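Local coordinates for protein arginyl-tRNA synthetase (Campylobacter jejuni, PDB 3FNR) that attaches L-arginine to its cognate tRNA at the expense of ATP, releasing AMP and diphosphate, as a monomeric class I aminoacyl-tRNA synthetase, at residues Q153-Q157 with A158-I162; D301-G304 with S305-R309; K412-E416 with N417-G421; F432-V435 with A436-I439. The protein carries 1 engineered substitution. One frame throughout, in Å; residues are numbered along the deposited sequence.

Interaction 1. Residues Q153-Q157 with A158-I162; sequences QNLEQ and AKIKI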
loop_
_atom_site.group_PDB
_atom_site.type_symbol
_atom_site.label_atom_id
_atom_site.label_comp_id
_atom_site.label_asym_id
_atom_site.label_seq_id
_atom_site.Cartn_x
_atom_site.Cartn_y
_atom_site.Cartn_z
ATOM N N GLN A 153 -12.949 3.963 -0.093
ATOM C CA GLN A 153 -12.963 4.489 1.275
ATOM C C GLN A 153 -12.283 3.578 2.304
ATOM O O GLN A 153 -11.737 4.072 3.289
ATOM C CB GLN A 153 -14.357 4.985 1.714
ATOM C CG GLN A 153 -15.481 3.978 1.635
ATOM C CD GLN A 153 -16.865 4.621 1.547
ATOM O OE1 GLN A 153 -17.856 4.026 1.958
ATOM N NE2 GLN A 153 -16.933 5.835 1.010
ATOM N N ASN A 154 -12.289 2.264 2.045
ATOM C CA ASN A 154 -11.467 1.295 2.786
ATOM C C ASN A 154 -9.998 1.695 2.725
ATOM O O ASN A 154 -9.305 1.683 3.734
ATOM C CB ASN A 154 -11.594 -0.117 2.206
ATOM C CG ASN A 154 -12.850 -0.840 2.637
ATOM O OD1 ASN A 154 -13.021 -2.019 2.318
ATOM N ND2 ASN A 154 -13.735 -0.157 3.362
ATOM N N LEU A 155 -9.548 2.065 1.530
ATOM C CA LEU A 155 -8.191 2.529 1.299
ATOM C C LEU A 155 -7.934 3.913 1.893
ATOM O O LEU A 155 -6.854 4.176 2.409
ATOM C CB LEU A 155 -7.895 2.551 -0.206
ATOM C CG LEU A 155 -7.709 1.199 -0.901
ATOM C CD1 LEU A 155 -7.654 1.371 -2.417
ATOM C CD2 LEU A 155 -6.457 0.496 -0.386
ATOM N N GLU A 156 -8.924 4.797 1.810
ATOM C CA GLU A 156 -8.783 6.154 2.332
ATOM C C GLU A 156 -8.658 6.134 3.852
ATOM O O GLU A 156 -7.967 6.963 4.436
ATOM C CB GLU A 156 -9.974 7.011 1.910
ATOM C CG GLU A 156 -9.607 8.384 1.360
ATOM C CD GLU A 156 -9.201 9.389 2.429
ATOM O OE1 GLU A 156 -8.002 9.443 2.788
ATOM O OE2 GLU A 156 -10.083 10.150 2.884
ATOM N N GLN A 157 -9.335 5.175 4.478
ATOM C CA GLN A 157 -9.240 4.934 5.916
ATOM C C GLN A 157 -7.804 4.635 6.352
ATOM O O GLN A 157 -7.382 5.045 7.431
ATOM C CB GLN A 157 -10.157 3.780 6.310
ATOM C CG GLN A 157 -10.543 3.764 7.768
ATOM C CD GLN A 157 -11.465 2.614 8.116
ATOM O OE1 GLN A 157 -11.828 1.810 7.258
ATOM N NE2 GLN A 157 -11.857 2.535 9.382
ATOM N N ALA A 158 -7.056 3.941 5.496
ATOM C CA ALA A 158 -5.645 3.646 5.740
ATOM C C ALA A 158 -4.710 4.661 5.085
ATOM O O ALA A 158 -3.509 4.398 4.931
ATOM C CB ALA A 158 -5.322 2.262 5.266
ATOM N N LYS A 159 -5.264 5.818 4.714
ATOM C CA LYS A 159 -4.522 6.931 4.094
ATOM C C LYS A 159 -3.961 6.597 2.699
ATOM O O LYS A 159 -2.914 7.118 2.288
ATOM C CB LYS A 159 -3.424 7.488 5.030
ATOM C CG LYS A 159 -3.871 7.764 6.474
ATOM C CD LYS A 159 -4.790 8.976 6.584
ATOM C CE LYS A 159 -5.373 9.117 7.996
ATOM N NZ LYS A 159 -6.359 8.044 8.343
ATOM N N ILE A 160 -4.679 5.742 1.975
ATOM C CA ILE A 160 -4.263 5.309 0.644
ATOM C C ILE A 160 -5.211 5.823 -0.433
ATOM O O ILE A 160 -6.414 5.563 -0.395
ATOM C CB ILE A 160 -4.149 3.760 0.559
ATOM C CG1 ILE A 160 -3.130 3.251 1.591
ATOM C CG2 ILE A 160 -3.779 3.321 -0.864
ATOM C CD1 ILE A 160 -3.277 1.765 1.972
ATOM N N LYS A 161 -4.657 6.569 -1.384
ATOM C CA LYS A 161 -5.382 6.969 -2.589
ATOM C C LYS A 161 -4.602 6.499 -3.815
ATOM O O LYS A 161 -3.397 6.719 -3.905
ATOM C CB LYS A 161 -5.550 8.488 -2.638
ATOM C CG LYS A 161 -6.508 9.062 -1.609
ATOM C CD LYS A 161 -6.569 10.582 -1.732
ATOM C CE LYS A 161 -7.484 11.204 -0.685
ATOM N NZ LYS A 161 -8.916 10.902 -0.946
ATOM N N ILE A 162 -5.286 5.836 -4.742
ATOM C CA ILE A 162 -4.671 5.354 -5.984
ATOM C C ILE A 162 -5.080 6.284 -7.139
ATOM O O ILE A 162 -6.228 6.715 -7.221
ATOM C CB ILE A 162 -5.019 3.864 -6.229
ATOM C CG1 ILE A 162 -4.378 2.993 -5.133
ATOM C CG2 ILE A 162 -4.561 3.387 -7.609
ATOM C CD1 ILE A 162 -4.691 1.511 -5.233
#

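Interaction 2. Residues D301-G304 with S305-R309; sequences DEIG and SDALR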
loop_
_atom_site.group_PDB
_atom_site.type_symbol
_atom_site.label_atom_id
_atom_site.label_comp_id
_atom_site.label_asym_id
_atom_site.label_seq_id
_atom_site.Cartn_x
_atom_site.Cartn_y
_atom_site.Cartn_z
ATOM N N ASP A 301 -10.613 -0.211 12.295
ATOM C CA ASP A 301 -11.551 0.223 13.335
ATOM C C ASP A 301 -10.996 -0.071 14.732
ATOM O O ASP A 301 -11.108 0.751 15.646
ATOM C CB ASP A 301 -12.911 -0.471 13.163
ATOM C CG ASP A 301 -13.744 0.124 12.030
ATOM O OD1 ASP A 301 -13.593 1.329 11.730
ATOM O OD2 ASP A 301 -14.560 -0.624 11.443
ATOM N N GLU A 302 -10.374 -1.236 14.871
ATOM C CA GLU A 302 -9.857 -1.687 16.148
ATOM C C GLU A 302 -8.515 -1.056 16.505
ATOM O O GLU A 302 -8.359 -0.530 17.605
ATOM C CB GLU A 302 -9.754 -3.213 16.169
ATOM C CG GLU A 302 -9.540 -3.800 17.556
ATOM C CD GLU A 302 -9.950 -5.261 17.651
ATOM O OE1 GLU A 302 -9.544 -5.921 18.630
ATOM O OE2 GLU A 302 -10.678 -5.751 16.762
ATOM N N ILE A 303 -7.553 -1.096 15.585
ATOM C CA ILE A 303 -6.195 -0.654 15.904
ATOM C C ILE A 303 -5.833 0.769 15.455
ATOM O O ILE A 303 -4.850 1.335 15.923
ATOM C CB ILE A 303 -5.127 -1.662 15.424
ATOM C CG1 ILE A 303 -4.963 -1.620 13.898
ATOM C CG2 ILE A 303 -5.447 -3.069 15.950
ATOM C CD1 ILE A 303 -3.770 -2.390 13.376
ATOM N N GLY A 304 -6.618 1.348 14.551
ATOM C CA GLY A 304 -6.285 2.667 14.021
ATOM C C GLY A 304 -5.326 2.594 12.850
ATOM O O GLY A 304 -4.592 1.613 12.685
ATOM N N SER A 305 -5.332 3.655 12.048
ATOM C CA SER A 305 -4.576 3.737 10.799
ATOM C C SER A 305 -3.056 3.684 10.975
ATOM O O SER A 305 -2.376 2.953 10.251
ATOM C CB SER A 305 -4.960 5.011 10.044
ATOM O OG SER A 305 -4.296 5.082 8.796
ATOM N N ASP A 306 -2.538 4.468 11.921
ATOM C CA ASP A 306 -1.097 4.523 12.197
ATOM C C ASP A 306 -0.525 3.150 12.499
ATOM O O ASP A 306 0.534 2.794 11.979
ATOM C CB ASP A 306 -0.807 5.463 13.365
ATOM C CG ASP A 306 -1.260 6.892 13.100
ATOM O OD1 ASP A 306 -1.442 7.269 11.921
ATOM O OD2 ASP A 306 -1.434 7.646 14.081
ATOM N N ALA A 307 -1.244 2.384 13.321
ATOM C CA ALA A 307 -0.826 1.049 13.707
ATOM C C ALA A 307 -0.783 0.125 12.503
ATOM O O ALA A 307 0.182 -0.612 12.343
ATOM C CB ALA A 307 -1.743 0.494 14.778
ATOM N N LEU A 308 -1.808 0.189 11.648
ATOM C CA LEU A 308 -1.843 -0.603 10.406
ATOM C C LEU A 308 -0.663 -0.257 9.513
ATOM O O LEU A 308 0.039 -1.147 9.017
ATOM C CB LEU A 308 -3.149 -0.382 9.628
ATOM C CG LEU A 308 -3.362 -1.382 8.481
ATOM C CD1 LEU A 308 -4.292 -2.497 8.894
ATOM C CD2 LEU A 308 -3.904 -0.692 7.251
ATOM N N ARG A 309 -0.434 1.042 9.338
ATOM C CA ARG A 309 0.638 1.529 8.502
ATOM C C ARG A 309 2.011 1.134 9.052
ATOM O O ARG A 309 2.964 1.005 8.293
ATOM C CB ARG A 309 0.545 3.049 8.332
ATOM C CG ARG A 309 -0.678 3.569 7.542
ATOM C CD ARG A 309 -0.795 2.971 6.145
ATOM N NE ARG A 309 0.335 3.318 5.280
ATOM C CZ ARG A 309 0.285 4.174 4.263
ATOM N NH1 ARG A 309 -0.846 4.797 3.962
ATOM N NH2 ARG A 309 1.380 4.412 3.544
HETATM O O HOH W 1 -3.348 3.407 15.301
#

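Interaction 3. Residues K412-E416 with N417-G421; sequences KFYNE and NKVVG. With SO4 (sulfate ion), chain D.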
loop_
_atom_site.group_PDB
_atom_site.type_symbol
_atom_site.label_atom_id
_atom_site.label_comp_id
_atom_site.label_asym_id
_atom_site.label_seq_id
_atom_site.Cartn_x
_atom_site.Cartn_y
_atom_site.Cartn_z
ATOM N N LYS A 412 16.551 8.134 25.480
ATOM C CA LYS A 412 17.673 7.899 26.363
ATOM C C LYS A 412 18.501 9.178 26.544
ATOM O O LYS A 412 18.840 9.539 27.668
ATOM C CB LYS A 412 18.530 6.743 25.849
ATOM C CG LYS A 412 19.483 6.200 26.898
ATOM C CD LYS A 412 20.743 5.598 26.289
ATOM C CE LYS A 412 21.601 4.917 27.359
ATOM N NZ LYS A 412 21.890 5.804 28.524
ATOM N N PHE A 413 18.783 9.883 25.452
ATOM C CA PHE A 413 19.488 11.162 25.544
ATOM C C PHE A 413 18.773 12.178 26.434
ATOM O O PHE A 413 19.392 12.764 27.321
ATOM C CB PHE A 413 19.742 11.768 24.164
ATOM C CG PHE A 413 20.543 13.043 24.205
ATOM C CD1 PHE A 413 19.920 14.283 24.090
ATOM C CD2 PHE A 413 21.924 13.001 24.370
ATOM C CE1 PHE A 413 20.669 15.456 24.141
ATOM C CE2 PHE A 413 22.680 14.164 24.411
ATOM C CZ PHE A 413 22.065 15.387 24.298
ATOM N N TYR A 414 17.481 12.388 26.195
ATOM C CA TYR A 414 16.726 13.405 26.931
ATOM C C TYR A 414 16.548 13.062 28.414
ATOM O O TYR A 414 16.495 13.958 29.252
ATOM C CB TYR A 414 15.394 13.692 26.235
ATOM C CG TYR A 414 14.540 14.788 26.853
ATOM C CD1 TYR A 414 13.162 14.663 26.874
ATOM C CD2 TYR A 414 15.100 15.950 27.406
ATOM C CE1 TYR A 414 12.354 15.638 27.429
ATOM C CE2 TYR A 414 14.287 16.940 27.975
ATOM C CZ TYR A 414 12.911 16.768 27.974
ATOM O OH TYR A 414 12.064 17.707 28.510
ATOM N N ASN A 415 16.494 11.770 28.731
ATOM C CA ASN A 415 16.435 11.308 30.108
ATOM C C ASN A 415 17.696 11.663 30.879
ATOM O O ASN A 415 17.644 11.899 32.093
ATOM C CB ASN A 415 16.234 9.790 30.159
ATOM C CG ASN A 415 14.827 9.365 29.740
ATOM O OD1 ASN A 415 13.947 10.195 29.497
ATOM N ND2 ASN A 415 14.623 8.064 29.632
ATOM N N GLU A 416 18.820 11.700 30.165
ATOM C CA GLU A 416 20.118 11.870 30.790
ATOM C C GLU A 416 20.624 13.302 30.683
ATOM O O GLU A 416 21.703 13.619 31.188
ATOM C CB GLU A 416 21.149 10.910 30.187
ATOM C CG GLU A 416 20.791 9.408 30.218
ATOM C CD GLU A 416 20.543 8.837 31.614
ATOM O OE1 GLU A 416 19.640 7.981 31.749
ATOM O OE2 GLU A 416 21.249 9.221 32.571
ATOM N N ASN A 417 19.860 14.160 30.018
ATOM C CA ASN A 417 20.303 15.523 29.772
ATOM C C ASN A 417 19.262 16.569 30.142
ATOM O O ASN A 417 18.141 16.556 29.630
ATOM C CB ASN A 417 20.763 15.700 28.321
ATOM C CG ASN A 417 22.073 14.974 28.027
ATOM O OD1 ASN A 417 23.153 15.558 28.103
ATOM N ND2 ASN A 417 21.977 13.698 27.696
ATOM N N LYS A 418 19.638 17.464 31.047
ATOM C CA LYS A 418 18.780 18.567 31.458
ATOM C C LYS A 418 18.789 19.617 30.354
ATOM O O LYS A 418 19.845 19.927 29.804
ATOM C CB LYS A 418 19.301 19.161 32.768
ATOM C CG LYS A 418 18.231 19.624 33.748
ATOM C CD LYS A 418 17.696 21.005 33.410
ATOM C CE LYS A 418 17.271 21.755 34.658
ATOM N NZ LYS A 418 18.381 22.591 35.196
ATOM N N VAL A 419 17.623 20.168 30.029
ATOM C CA VAL A 419 17.517 21.084 28.890
ATOM C C VAL A 419 17.188 22.519 29.285
ATOM O O VAL A 419 18.030 23.405 29.126
ATOM C CB VAL A 419 16.536 20.546 27.810
ATOM C CG1 VAL A 419 16.358 21.549 26.664
ATOM C CG2 VAL A 419 17.043 19.214 27.267
ATOM N N VAL A 420 15.976 22.739 29.797
ATOM C CA VAL A 420 15.490 24.084 30.116
ATOM C C VAL A 420 16.281 24.621 31.303
ATOM O O VAL A 420 16.420 23.939 32.310
ATOM C CB VAL A 420 13.958 24.095 30.416
ATOM C CG1 VAL A 420 13.458 25.507 30.723
ATOM C CG2 VAL A 420 13.177 23.513 29.246
ATOM N N GLY A 421 16.833 25.820 31.150
ATOM C CA GLY A 421 17.635 26.442 32.194
ATOM C C GLY A 421 19.133 26.231 32.060
ATOM O O GLY A 421 19.918 26.995 32.635
HETATM S S SO4 D . 14.123 19.426 31.212
HETATM O O1 SO4 D . 14.403 20.753 30.692
HETATM O O2 SO4 D . 12.889 18.943 30.605
HETATM O O3 SO4 D . 15.223 18.520 30.914
HETATM O O4 SO4 D . 13.977 19.498 32.658
#

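Interaction 4. Residues F432-V435 with A436-I439; sequences FSLV and ALSI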
loop_
_atom_site.group_PDB
_atom_site.type_symbol
_atom_site.label_atom_id
_atom_site.label_comp_id
_atom_site.label_asym_id
_atom_site.label_seq_id
_atom_site.Cartn_x
_atom_site.Cartn_y
_atom_site.Cartn_z
ATOM N N PHE A 432 17.063 18.850 19.187
ATOM C CA PHE A 432 15.741 18.239 19.331
ATOM C C PHE A 432 14.836 18.581 18.156
ATOM O O PHE A 432 14.087 17.723 17.686
ATOM C CB PHE A 432 15.083 18.664 20.649
ATOM C CG PHE A 432 15.646 17.980 21.876
ATOM C CD1 PHE A 432 14.930 17.997 23.064
ATOM C CD2 PHE A 432 16.874 17.318 21.848
ATOM C CE1 PHE A 432 15.427 17.386 24.203
ATOM C CE2 PHE A 432 17.388 16.707 22.987
ATOM C CZ PHE A 432 16.662 16.739 24.164
ATOM N N SER A 433 14.936 19.818 17.664
ATOM C CA SER A 433 14.098 20.287 16.559
ATOM C C SER A 433 14.387 19.500 15.296
ATOM O O SER A 433 13.494 19.264 14.483
ATOM C CB SER A 433 14.291 21.780 16.300
ATOM O OG SER A 433 15.520 22.028 15.650
ATOM N N LEU A 434 15.637 19.071 15.159
ATOM C CA LEU A 434 16.038 18.252 14.035
ATOM C C LEU A 434 15.568 16.795 14.159
ATOM O O LEU A 434 15.189 16.182 13.162
ATOM C CB LEU A 434 17.545 18.332 13.867
ATOM C CG LEU A 434 18.120 17.838 12.550
ATOM C CD1 LEU A 434 17.649 18.687 11.370
ATOM C CD2 LEU A 434 19.598 17.899 12.693
ATOM N N VAL A 435 15.595 16.252 15.374
ATOM C CA VAL A 435 15.047 14.916 15.662
ATOM C C VAL A 435 13.535 14.879 15.392
ATOM O O VAL A 435 13.035 13.961 14.745
ATOM C CB VAL A 435 15.355 14.469 17.118
ATOM C CG1 VAL A 435 14.757 13.097 17.426
ATOM C CG2 VAL A 435 16.873 14.448 17.363
ATOM N N ALA A 436 12.824 15.899 15.864
ATOM C CA ALA A 436 11.398 16.033 15.603
ATOM C C ALA A 436 11.104 16.060 14.099
ATOM O O ALA A 436 10.116 15.480 13.650
ATOM C CB ALA A 436 10.846 17.282 16.280
ATOM N N LEU A 437 11.985 16.706 13.336
ATOM C CA LEU A 437 11.815 16.850 11.896
ATOM C C LEU A 437 11.997 15.528 11.151
ATOM O O LEU A 437 11.225 15.231 10.241
ATOM C CB LEU A 437 12.752 17.930 11.342
ATOM C CG LEU A 437 12.745 18.207 9.830
ATOM C CD1 LEU A 437 11.371 18.666 9.328
ATOM C CD2 LEU A 437 13.826 19.196 9.455
ATOM N N SER A 438 12.998 14.743 11.551
ATOM C CA SER A 438 13.218 13.406 10.996
ATOM C C SER A 438 12.068 12.454 11.313
ATOM O O SER A 438 11.675 11.656 10.464
ATOM C CB SER A 438 14.525 12.821 11.511
ATOM O OG SER A 438 15.617 13.596 11.051
ATOM N N ILE A 439 11.527 12.548 12.527
ATOM C CA ILE A 439 10.407 11.702 12.932
ATOM C C ILE A 439 9.195 12.020 12.053
ATOM O O ILE A 439 8.615 11.115 11.428
ATOM C CB ILE A 439 10.098 11.844 14.449
ATOM C CG1 ILE A 439 11.173 11.119 15.262
ATOM C CG2 ILE A 439 8.718 11.288 14.797
ATOM C CD1 ILE A 439 11.113 11.361 16.745
#

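Interaction 1. Residues Q153-Q157 with A158-I162
The backbone folds back on itself where L155 meets I160: I160 N donates to L155 O at 2.7 Å, and K159 N to E156 O at 2.9 Å. This pair of bonds, with K159 at positive phi (66°), is a Schellman motif, and it ends helix 136-157 of the catalytic domain. A second, weak bond from A158 N also falls on L155 O, so that a carbonyl left over by the last turn is gripped twice. Just beyond the motif, apolar side chains pack beside the turn. L155 CD2 leans on I160 CG2 at 3.9 Å while its other methyl, CD1, meets I162 CD1 at 4.1 Å; branched aliphatic residues suit this buried side, which also takes in Y36 and A53. On the solvent side E156 and K161 run alongside each other, pointing the same way. E156 CG comes 3.5 Å from K161 NZ, its place set by chi1 (-134°); the bend at chi2 then turns the carboxylate, whose OE2 stays 4.1 Å from K161 NZ, beyond a salt bridge. K159 bends at chi2 and chi4, which curls its ammonium back over the helix end to make a weak bond from NZ to Q157 O.

Interaction 2. Residues D301-G304 with S305-R309
A single water is held between I303 O and A307 N: it donates to the I303 carbonyl at 2.6 Å and accepts from the A307 amide at 3.1 Å. The water thus bridges the last turn of helix 296-303 to the first turn of helix 305-311, serving a carbonyl at the end of one helix and an amide at the start of the next. Direct bonding begins one residue later, where L308 N donates to G304 O at 3.3 Å.

The motif is a helix-helix junction turning on one residue. G304 leaves helical geometry with positive phi (86°) and at the same time occupies the N-cap position of the following helix. Glycine suits the place because these backbone angles leave little room for a side chain beside the carbonyl oxygen of I303.

Around this junction the apolar packing is made by I303. Its CG1 sits between the backbone N and the carbonyl carbon (chi1 73°), a crowded position that swings CD1 forward under the new helix, 3.8 Å from A307 CB and 3.7 Å from L308 N. A307 is small enough to approach closely, its methyl lying 3.4 Å from I303 O. L308 CB is a little farther from I303 CD1, at 4.3 Å, and the rest of that leucine packs against V54, V299 and V300. The next residue, R309, leads away to a salt bridge with D57 and a hydrogen bond with T58, tying the junction to helix 50-65 of the catalytic domain.

Interaction 3. Residues K412-E416 with N417-G421
F413 and N417 meet twice, through the backbone and through the ring. N417 ND2 donates to F413 O at 2.8 Å along an almost straight line (168°), with the acceptor close to the plane of the amide. That same amide lies stacked over one face of the F413 ring, 20° from parallel, its ND2 3.3 Å above the ring plane and offset toward the rim. E416 N reaches F413 O from the other face of the carbonyl, so this oxygen is gripped from both sides. Asparagine suits the place because its short side chain lets the amide turn back and add a donor to a carbonyl near the end of helix 398-416, and its flat group fits against the aromatic ring.

The chain then runs on into the loop that leads to helix 425-445 in the DALR anticodon-binding domain, and here a sulfate, probably from the crystallisation liquor, is bound. V420 N donates to sulfate O1 at 2.7 Å. V419 N donates to sulfate O3 at 3.0 Å. Y414 OH gives a hydrogen bond to sulfate O2 at 2.6 Å, near the plane of the ring; K353 adds a charged partner.

Y414 holds CG opposite its backbone N (chi1 -177°), which carries the phenol forward past the helix end. There V419 CG2 touches CE2 of the ring at 3.6 Å. Farther out, V350 packs on both Y414 and V419, and F432 meets the tyrosine ring edge-to-face.

Interaction 4. Residues F432-V435 with A436-I439
V435 and I439 lie one turn apart in helix 425-445, part of the helical DALR anticodon-binding domain, and their side chains meet across the turn. V435 sets CG1 opposite its backbone N (chi1 179°), while I439 turns CG1 to the side of its own N (chi1 -74°) and continues extended through chi2; the two choices bring V435 CG1 within 4.1 Å of I439 CD1. The I439 chain also passes over the carbonyl of the preceding turn, CG1 being 3.4 Å from V435 O. Branching at CB restricts both residues to few rotamers in a helix, and their apolar methyls suit this buried position. On another side of the helix L434 and L437 make a looser pair, CD1 to CD2 at 4.3 Å, and L434 continues into L377, A380 and L381 of helix 371-381. A436 carries just a methyl, which lets I347 of helix 336-353 come close. S438 places its hydroxyl to bond with A380 O, and S433 OG bonds with K430 O, so both small polar groups are satisfied inside a buried layer. Regular i to i+4 bonds hold the backbone throughout, the straightest being A436 N to F432 O at 2.9 Å, with an N-H...O angle of 171°.

In the fold
Interactions 1 and 2 form one touching unit in the catalytic domain, their centres 12 Å apart: R309 NH1 reaches A158 O at 2.9 Å, and Q157 NE2 lies 3.2 Å from D301 OD1. Interaction 1 borders the HIGH region of the active site, because N154 OD1 accepts from L45 N of that motif and L155 packs on the L45 side chain. Interactions 3 and 4 belong to the anticodon-binding domain, with centres 15 Å apart, and meet at F432, whose CE1 is 3.5 Å from Y414 CD2. Of the contacts in different domains, interactions 2 and 4 come closest, about 11 Å between nearest atoms; interaction 3, with its sulfate, lies farthest out, its centre 39 Å from that of interaction 1.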